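Long-range contacts in cAMP factor (Mobiluncus curtisii, PDB 6JLC), which probably acts as a secreted pore-forming toxin that takes part in the lysis of red blood cells by the CAMP haemolytic reaction: residues S13-I18 / Q53-V58; N90-K95 / A133-V138; G104-R109 / S129-T134. One frame throughout, in Å; residues are numbered along the deposited sequence.

Contact 1: residues S13-I18 / Q53-V58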
# COMPACT_ATOMS: atom_id res chain seq x y z
N SER A 13 7.70 -23.09 2.11
CA SER A 13 6.45 -22.40 2.42
C SER A 13 6.73 -21.00 2.94
O SER A 13 6.04 -20.04 2.58
CB SER A 13 5.63 -23.17 3.45
OG SER A 13 5.40 -24.50 3.05
N ALA A 14 7.74 -20.88 3.81
CA ALA A 14 8.12 -19.58 4.34
C ALA A 14 8.54 -18.64 3.22
O ALA A 14 8.12 -17.48 3.17
CB ALA A 14 9.24 -19.74 5.37
N ILE A 15 9.38 -19.14 2.30
CA ILE A 15 9.77 -18.35 1.13
C ILE A 15 8.54 -17.84 0.40
O ILE A 15 8.43 -16.65 0.07
CB ILE A 15 10.68 -19.18 0.20
CG1 ILE A 15 12.03 -19.43 0.86
CG2 ILE A 15 10.85 -18.46 -1.15
CD1 ILE A 15 12.93 -20.37 0.08
N ASP A 16 7.62 -18.75 0.08
CA ASP A 16 6.43 -18.36 -0.67
C ASP A 16 5.64 -17.29 0.08
O ASP A 16 5.13 -16.35 -0.54
CB ASP A 16 5.53 -19.57 -0.94
CG ASP A 16 6.20 -20.63 -1.81
OD1 ASP A 16 7.23 -20.34 -2.45
OD2 ASP A 16 5.68 -21.77 -1.85
N ASP A 17 5.50 -17.45 1.41
CA ASP A 17 4.74 -16.48 2.19
C ASP A 17 5.42 -15.12 2.20
O ASP A 17 4.75 -14.08 2.13
CB ASP A 17 4.56 -16.96 3.64
CG ASP A 17 3.71 -18.21 3.74
OD1 ASP A 17 3.00 -18.53 2.76
OD2 ASP A 17 3.76 -18.87 4.80
N ILE A 18 6.75 -15.12 2.29
CA ILE A 18 7.49 -13.86 2.26
C ILE A 18 7.32 -13.19 0.91
O ILE A 18 7.02 -11.99 0.82
CB ILE A 18 8.97 -14.11 2.58
CG1 ILE A 18 9.12 -14.56 4.04
CG2 ILE A 18 9.78 -12.86 2.30
CD1 ILE A 18 10.43 -15.25 4.31
N GLN A 53 16.94 -16.02 0.93
CA GLN A 53 18.20 -16.67 0.58
C GLN A 53 18.64 -17.64 1.67
O GLN A 53 19.14 -18.73 1.38
CB GLN A 53 19.29 -15.62 0.32
CG GLN A 53 19.25 -15.03 -1.09
CD GLN A 53 19.96 -13.69 -1.21
OE1 GLN A 53 20.47 -13.14 -0.23
NE2 GLN A 53 19.99 -13.15 -2.43
N SER A 54 18.48 -17.25 2.93
CA SER A 54 18.80 -18.16 4.02
C SER A 54 17.85 -19.35 4.03
O SER A 54 18.27 -20.48 4.30
CB SER A 54 18.74 -17.42 5.36
OG SER A 54 19.13 -18.29 6.41
N LEU A 55 16.57 -19.10 3.76
CA LEU A 55 15.61 -20.20 3.68
C LEU A 55 15.90 -21.10 2.49
O LEU A 55 15.71 -22.32 2.56
CB LEU A 55 14.19 -19.66 3.61
CG LEU A 55 13.63 -19.09 4.92
CD1 LEU A 55 12.49 -18.13 4.62
CD2 LEU A 55 13.17 -20.20 5.83
N ALA A 56 16.32 -20.51 1.37
CA ALA A 56 16.58 -21.29 0.16
C ALA A 56 17.69 -22.29 0.40
O ALA A 56 17.72 -23.36 -0.23
CB ALA A 56 16.91 -20.38 -1.02
N VAL A 57 18.63 -21.97 1.29
CA VAL A 57 19.68 -22.90 1.64
C VAL A 57 19.09 -24.17 2.24
O VAL A 57 19.49 -25.28 1.90
CB VAL A 57 20.69 -22.22 2.59
CG1 VAL A 57 21.63 -23.23 3.19
CG2 VAL A 57 21.45 -21.13 1.85
N VAL A 58 18.11 -24.00 3.14
CA VAL A 58 17.46 -25.16 3.75
C VAL A 58 16.59 -25.88 2.73
O VAL A 58 16.61 -27.12 2.63
CB VAL A 58 16.64 -24.73 4.98
CG1 VAL A 58 15.84 -25.92 5.54
CG2 VAL A 58 17.54 -24.12 6.06
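Leu55 projects from helix 53-58 against Ala14, Ile15 and Ile18 of helix 13-18, and apolar contacts alone join the two segments; no hydrogen bond or ion pair crosses between them. Three of these contacts converge on Leu55. Its branch CD1 fits between two residues about one turn apart, lying 3.7 Å from Ala14 CB and 3.6 Å from Ile18 CD1. The other methyl, CD2, also lies near Ala14 CB. Toward Ile18 the approach is tip to tip, methyl against methyl. Ile15 behaves differently: it lies alongside Leu55, the two chains pointing opposite ways, with Ile15 CG1 resting 3.5 Å from Leu55 CB, near the root of the leucine. That placement follows from chi1 of Ile15 (-69°), which sets CG1 opposite the carbonyl carbon and lets the nearly extended chain run on toward the other backbone. Its terminal methyl CD1 reaches main chain as well as side chain, 3.6 Å from Ala56 N and 4.1 Å from Ala56 CB, at the exposed border of the contact.

The backbones come closest at Ile15 and Leu55, whose CA atoms are 6.6 Å apart, and the short segment axes approach to 9.4 Å. Helix 68-91 adds to this apolar layer: Thr75 touches both Ala14 and Ile18, and Ile71 touches Leu55. Leu6, just before helix 8-31, also packs on Leu55, while Ile18 further touches Ala48, Leu51 and Thr52 of helix 41-59.

The segments run antiparallel at 154°, and with helices 8-31 and 41-59 consecutive in the chain they form an α-helical hairpin, here packed by its apolar faces onto helix 68-91 in the all-helical fold of this chain, the C-terminal part of the longer CAMP factor.

Contact 2: residues N90-K95 / A133-V138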
# COMPACT_ATOMS: atom_id res chain seq x y z
N ASN A 90 -6.68 -0.57 2.77
CA ASN A 90 -8.02 -0.88 2.32
C ASN A 90 -9.10 -0.38 3.25
O ASN A 90 -10.21 -0.08 2.79
CB ASN A 90 -8.16 -2.39 2.13
CG ASN A 90 -7.30 -2.90 0.98
OD1 ASN A 90 -7.24 -2.28 -0.08
ND2 ASN A 90 -6.62 -4.02 1.19
N ASN A 91 -8.82 -0.27 4.56
CA ASN A 91 -9.86 0.03 5.54
C ASN A 91 -9.74 1.39 6.21
O ASN A 91 -10.76 1.88 6.72
CB ASN A 91 -9.88 -1.06 6.62
CG ASN A 91 -10.09 -2.44 6.03
OD1 ASN A 91 -10.83 -2.59 5.07
ND2 ASN A 91 -9.42 -3.43 6.58
N LEU A 92 -8.56 2.01 6.25
CA LEU A 92 -8.36 3.21 7.05
C LEU A 92 -8.22 4.48 6.20
O LEU A 92 -7.73 5.50 6.69
CB LEU A 92 -7.13 3.05 7.96
CG LEU A 92 -7.15 1.82 8.86
CD1 LEU A 92 -5.86 1.76 9.69
CD2 LEU A 92 -8.35 1.84 9.76
N ARG A 93 -8.69 4.44 4.94
CA ARG A 93 -8.38 5.52 4.00
C ARG A 93 -8.88 6.87 4.48
O ARG A 93 -8.23 7.90 4.23
CB ARG A 93 -8.97 5.21 2.62
CG ARG A 93 -8.45 6.20 1.57
CD ARG A 93 -9.02 5.93 0.19
NE ARG A 93 -8.51 4.69 -0.39
CZ ARG A 93 -7.31 4.54 -0.94
NH1 ARG A 93 -6.44 5.55 -0.99
NH2 ARG A 93 -6.97 3.36 -1.45
N TYR A 94 -10.03 6.91 5.17
CA TYR A 94 -10.62 8.16 5.62
C TYR A 94 -10.40 8.43 7.10
O TYR A 94 -11.09 9.27 7.68
CB TYR A 94 -12.12 8.18 5.30
CG TYR A 94 -12.40 8.48 3.85
CD1 TYR A 94 -12.37 7.47 2.90
CD2 TYR A 94 -12.64 9.78 3.43
CE1 TYR A 94 -12.61 7.75 1.55
CE2 TYR A 94 -12.87 10.07 2.07
CZ TYR A 94 -12.86 9.04 1.15
OH TYR A 94 -13.10 9.32 -0.18
N LYS A 95 -9.46 7.72 7.73
CA LYS A 95 -9.19 8.01 9.13
C LYS A 95 -8.36 9.29 9.26
O LYS A 95 -7.67 9.71 8.34
CB LYS A 95 -8.44 6.84 9.80
CG LYS A 95 -9.29 5.58 9.97
CD LYS A 95 -10.39 5.83 11.00
CE LYS A 95 -11.34 4.64 11.07
NZ LYS A 95 -12.47 4.96 11.99
N ALA A 133 -1.90 -4.71 17.83
CA ALA A 133 -2.48 -3.81 18.81
C ALA A 133 -2.66 -2.41 18.23
O ALA A 133 -3.67 -1.74 18.49
CB ALA A 133 -1.60 -3.75 20.05
N THR A 134 -1.70 -1.97 17.42
CA THR A 134 -1.78 -0.63 16.85
C THR A 134 -2.90 -0.55 15.82
O THR A 134 -3.67 0.41 15.82
CB THR A 134 -0.44 -0.22 16.24
OG1 THR A 134 0.57 -0.24 17.27
CG2 THR A 134 -0.51 1.19 15.68
N TYR A 135 -3.01 -1.56 14.96
CA TYR A 135 -4.10 -1.57 14.00
C TYR A 135 -5.45 -1.53 14.70
O TYR A 135 -6.33 -0.76 14.32
CB TYR A 135 -4.02 -2.79 13.09
CG TYR A 135 -5.13 -2.74 12.06
CD1 TYR A 135 -4.96 -2.05 10.87
CD2 TYR A 135 -6.37 -3.33 12.32
CE1 TYR A 135 -5.98 -1.98 9.93
CE2 TYR A 135 -7.39 -3.25 11.39
CZ TYR A 135 -7.19 -2.57 10.21
OH TYR A 135 -8.20 -2.50 9.28
N GLU A 136 -5.63 -2.40 15.70
CA GLU A 136 -6.91 -2.44 16.40
C GLU A 136 -7.21 -1.10 17.06
O GLU A 136 -8.35 -0.63 17.01
CB GLU A 136 -6.92 -3.57 17.42
CG GLU A 136 -8.28 -3.76 18.08
CD GLU A 136 -8.23 -4.67 19.28
OE1 GLU A 136 -8.42 -5.89 19.11
OE2 GLU A 136 -8.02 -4.16 20.40
N ARG A 137 -6.20 -0.46 17.66
CA ARG A 137 -6.44 0.82 18.32
C ARG A 137 -6.86 1.90 17.32
O ARG A 137 -7.88 2.57 17.50
CB ARG A 137 -5.19 1.27 19.08
CG ARG A 137 -5.39 2.60 19.81
CD ARG A 137 -4.07 3.19 20.27
NE ARG A 137 -3.03 2.18 20.36
CZ ARG A 137 -1.85 2.26 19.76
NH1 ARG A 137 -1.56 3.33 19.02
NH2 ARG A 137 -0.97 1.28 19.91
N VAL A 138 -6.06 2.11 16.27
CA VAL A 138 -6.33 3.25 15.39
C VAL A 138 -7.55 3.00 14.52
O VAL A 138 -8.09 3.95 13.94
CB VAL A 138 -5.11 3.59 14.52
CG1 VAL A 138 -3.86 3.75 15.41
CG2 VAL A 138 -4.90 2.53 13.44
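Tyr135 holds its ring carbon CG opposite its own backbone N (chi1 -178°), which carries the phenol from helix 133-138 across to Asn91 and Leu92. Asn91 has CG opposite its carbonyl carbon, beside the backbone N, which points its amide at the hydroxyl. Asn91 ND2 donates to Tyr135 OH over 3.1 Å, a fairly straight bond of 158°, and the hydroxyl lies in the amide plane. Amide and ring are steeply turned against each other, 68° between planes, so the two groups meet without stacking. Asn91 CB also packs against the same oxygen, at 3.5 Å from Tyr135 OH.

Beside this hydrogen bond the ring meets Leu92. Leu92 CD1 comes to 3.7 Å from Tyr135 CE1, approaching the ring obliquely, and the same methyl extends to Val138 CG2 at 3.9 Å. One leucine branch thus bridges two residues three positions apart, about one turn of helix 133-138, and Leu103 of helix 97-114 also touches Leu92. Tyr135 has a second partner on helix 68-91, a cation-pi interaction with Lys87.

At the far end, Lys95 runs its aliphatic part past the C-terminal end of the segment, CD standing 4.2 Å from Val138 O. Its ammonium goes further on, to the carbonyl oxygen of Tyr141 and a salt bridge with Asp143.

Leu92 is where the chain leaves helical geometry: residues 92-95 form a type I beta turn, closed by Lys95 N donating to Leu92 O over 3.0 Å. The arrangement is that of an interhelical turn in an antiparallel helical bundle, leading from helix 68-91 into helix 97-114, from which Ala99 and Leu103 touch Val138 and Thr134, respectively, of helix 121-139.

Contact 3: residues G104-R109 / S129-T134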
# COMPACT_ATOMS: atom_id res chain seq x y z
N GLY A 104 1.94 3.96 10.94
CA GLY A 104 3.19 4.04 10.20
C GLY A 104 4.40 3.87 11.09
O GLY A 104 5.39 3.22 10.73
N PHE A 105 4.35 4.45 12.29
CA PHE A 105 5.43 4.30 13.24
C PHE A 105 5.60 2.85 13.66
O PHE A 105 6.72 2.33 13.73
CB PHE A 105 5.16 5.18 14.45
CG PHE A 105 6.32 5.29 15.40
CD1 PHE A 105 7.57 5.70 14.95
CD2 PHE A 105 6.16 4.98 16.74
CE1 PHE A 105 8.64 5.82 15.83
CE2 PHE A 105 7.24 5.10 17.63
CZ PHE A 105 8.47 5.53 17.16
N SER A 106 4.48 2.18 13.94
CA SER A 106 4.52 0.76 14.28
C SER A 106 5.12 -0.07 13.14
O SER A 106 5.95 -0.95 13.37
CB SER A 106 3.11 0.28 14.64
OG SER A 106 3.08 -1.12 14.88
N VAL A 107 4.73 0.22 11.89
CA VAL A 107 5.33 -0.48 10.75
C VAL A 107 6.83 -0.19 10.66
O VAL A 107 7.64 -1.09 10.45
CB VAL A 107 4.61 -0.11 9.44
CG1 VAL A 107 5.41 -0.62 8.23
CG2 VAL A 107 3.20 -0.68 9.44
N THR A 108 7.22 1.09 10.80
CA THR A 108 8.63 1.44 10.69
C THR A 108 9.46 0.73 11.76
O THR A 108 10.52 0.17 11.46
CB THR A 108 8.81 2.96 10.78
OG1 THR A 108 8.16 3.59 9.66
CG2 THR A 108 10.29 3.33 10.78
N ARG A 109 8.98 0.75 13.01
CA ARG A 109 9.70 0.06 14.08
C ARG A 109 9.84 -1.42 13.78
O ARG A 109 10.89 -2.01 14.04
CB ARG A 109 8.99 0.26 15.42
CG ARG A 109 9.09 1.67 15.99
CD ARG A 109 8.54 1.70 17.43
NE ARG A 109 9.29 0.82 18.32
CZ ARG A 109 8.74 -0.11 19.10
NH1 ARG A 109 7.43 -0.30 19.11
NH2 ARG A 109 9.52 -0.85 19.88
N SER A 129 2.94 -8.44 17.83
CA SER A 129 1.88 -8.02 18.74
C SER A 129 1.62 -6.52 18.64
O SER A 129 0.47 -6.07 18.73
CB SER A 129 2.24 -8.40 20.18
OG SER A 129 2.28 -9.81 20.31
N ASP A 130 2.68 -5.73 18.44
CA ASP A 130 2.50 -4.28 18.40
C ASP A 130 1.80 -3.85 17.12
O ASP A 130 0.99 -2.91 17.14
CB ASP A 130 3.85 -3.58 18.51
CG ASP A 130 3.73 -2.07 18.46
OD1 ASP A 130 3.18 -1.48 19.42
OD2 ASP A 130 4.18 -1.47 17.46
N LEU A 131 2.12 -4.48 15.99
CA LEU A 131 1.37 -4.19 14.77
C LEU A 131 -0.12 -4.46 14.95
O LEU A 131 -0.96 -3.65 14.56
CB LEU A 131 1.93 -5.01 13.61
CG LEU A 131 3.31 -4.62 13.08
CD1 LEU A 131 3.89 -5.77 12.22
CD2 LEU A 131 3.23 -3.32 12.27
N ARG A 132 -0.46 -5.60 15.56
CA ARG A 132 -1.87 -5.94 15.73
C ARG A 132 -2.55 -4.99 16.70
O ARG A 132 -3.68 -4.53 16.45
CB ARG A 132 -2.02 -7.39 16.21
CG ARG A 132 -1.60 -8.40 15.14
CD ARG A 132 -1.42 -9.78 15.71
NE ARG A 132 -1.02 -10.72 14.68
CZ ARG A 132 -0.75 -12.01 14.90
NH1 ARG A 132 -0.85 -12.50 16.13
NH2 ARG A 132 -0.38 -12.79 13.89
N ALA A 133 -1.90 -4.71 17.83
CA ALA A 133 -2.48 -3.81 18.81
C ALA A 133 -2.66 -2.41 18.23
O ALA A 133 -3.67 -1.74 18.49
CB ALA A 133 -1.60 -3.75 20.05
N THR A 134 -1.70 -1.97 17.42
CA THR A 134 -1.78 -0.63 16.85
C THR A 134 -2.90 -0.55 15.82
O THR A 134 -3.67 0.41 15.82
CB THR A 134 -0.44 -0.22 16.24
OG1 THR A 134 0.57 -0.24 17.27
CG2 THR A 134 -0.51 1.19 15.68
O HOH W 1 6.22 -2.40 15.69
O HOH W 2 5.13 1.18 17.67
O HOH W 3 5.69 -1.70 21.15
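Ser106 OG donates to Asp130 OD2 over 2.8 Å, reaching the carboxylate from above its plane, 48° out of it. OG stands opposite the backbone N (chi1 175°), which points it at helix 129-134. Water 1 bridges the same pair, giving one proton to Ser106 O and another to Asp130 OD2. Arg109 adds a long salt bridge, NH1 lying 3.8 Å from Asp130 OD2, with guanidinium and carboxylate planes 72° apart. Two waters make up the distance: water 2, at the guanidinium edge, links Arg109 NH1 to Asp130 OD2, and water 3 bonds to Arg109 NH1 and, weakly, to Asp130 OD1.

Further in, packing takes over. Leu131 CD2 comes to 3.4 Å from Ser106 OG and 3.9 Å from Val107 CG2; Val107 and Leu131 cross at about a right angle. Thr134 also faces Ser106, while its OG1 donates to Asp130 O one turn back.

The small Ser106 fits the close approach of the antiparallel helices, 5.9 Å between the CA atoms of Ser106 and Leu131. Asp130 OD2 thus takes hydrogen bonds from one serine and two waters beside an arginine, surroundings that would probably favour its ionised form, with the polar end of the contact hydrated and its inner side apolar.

In the fold
Contacts 1 and 3 are mostly buried pairings of antiparallel helices, yet they differ in kind: contact 1 is purely apolar, whereas contact 3 combines a leucine-valine patch with a hydrated carboxylate network. Contact 2 is only partly buried and joins the end of helix 68-91 and the turn after it to helix 121-139, with one amide-phenol bond beside its apolar part. Contacts 2 and 3 share Ala133 and Thr134, and their centres are about 11 Å apart. Contact 1 sits apart, its centre about 30 Å from that of contact 2 and 24 Å from that of contact 3. Helix 68-91 connects the two regions, touching contact 1 near its start and entering contact 2 at its end.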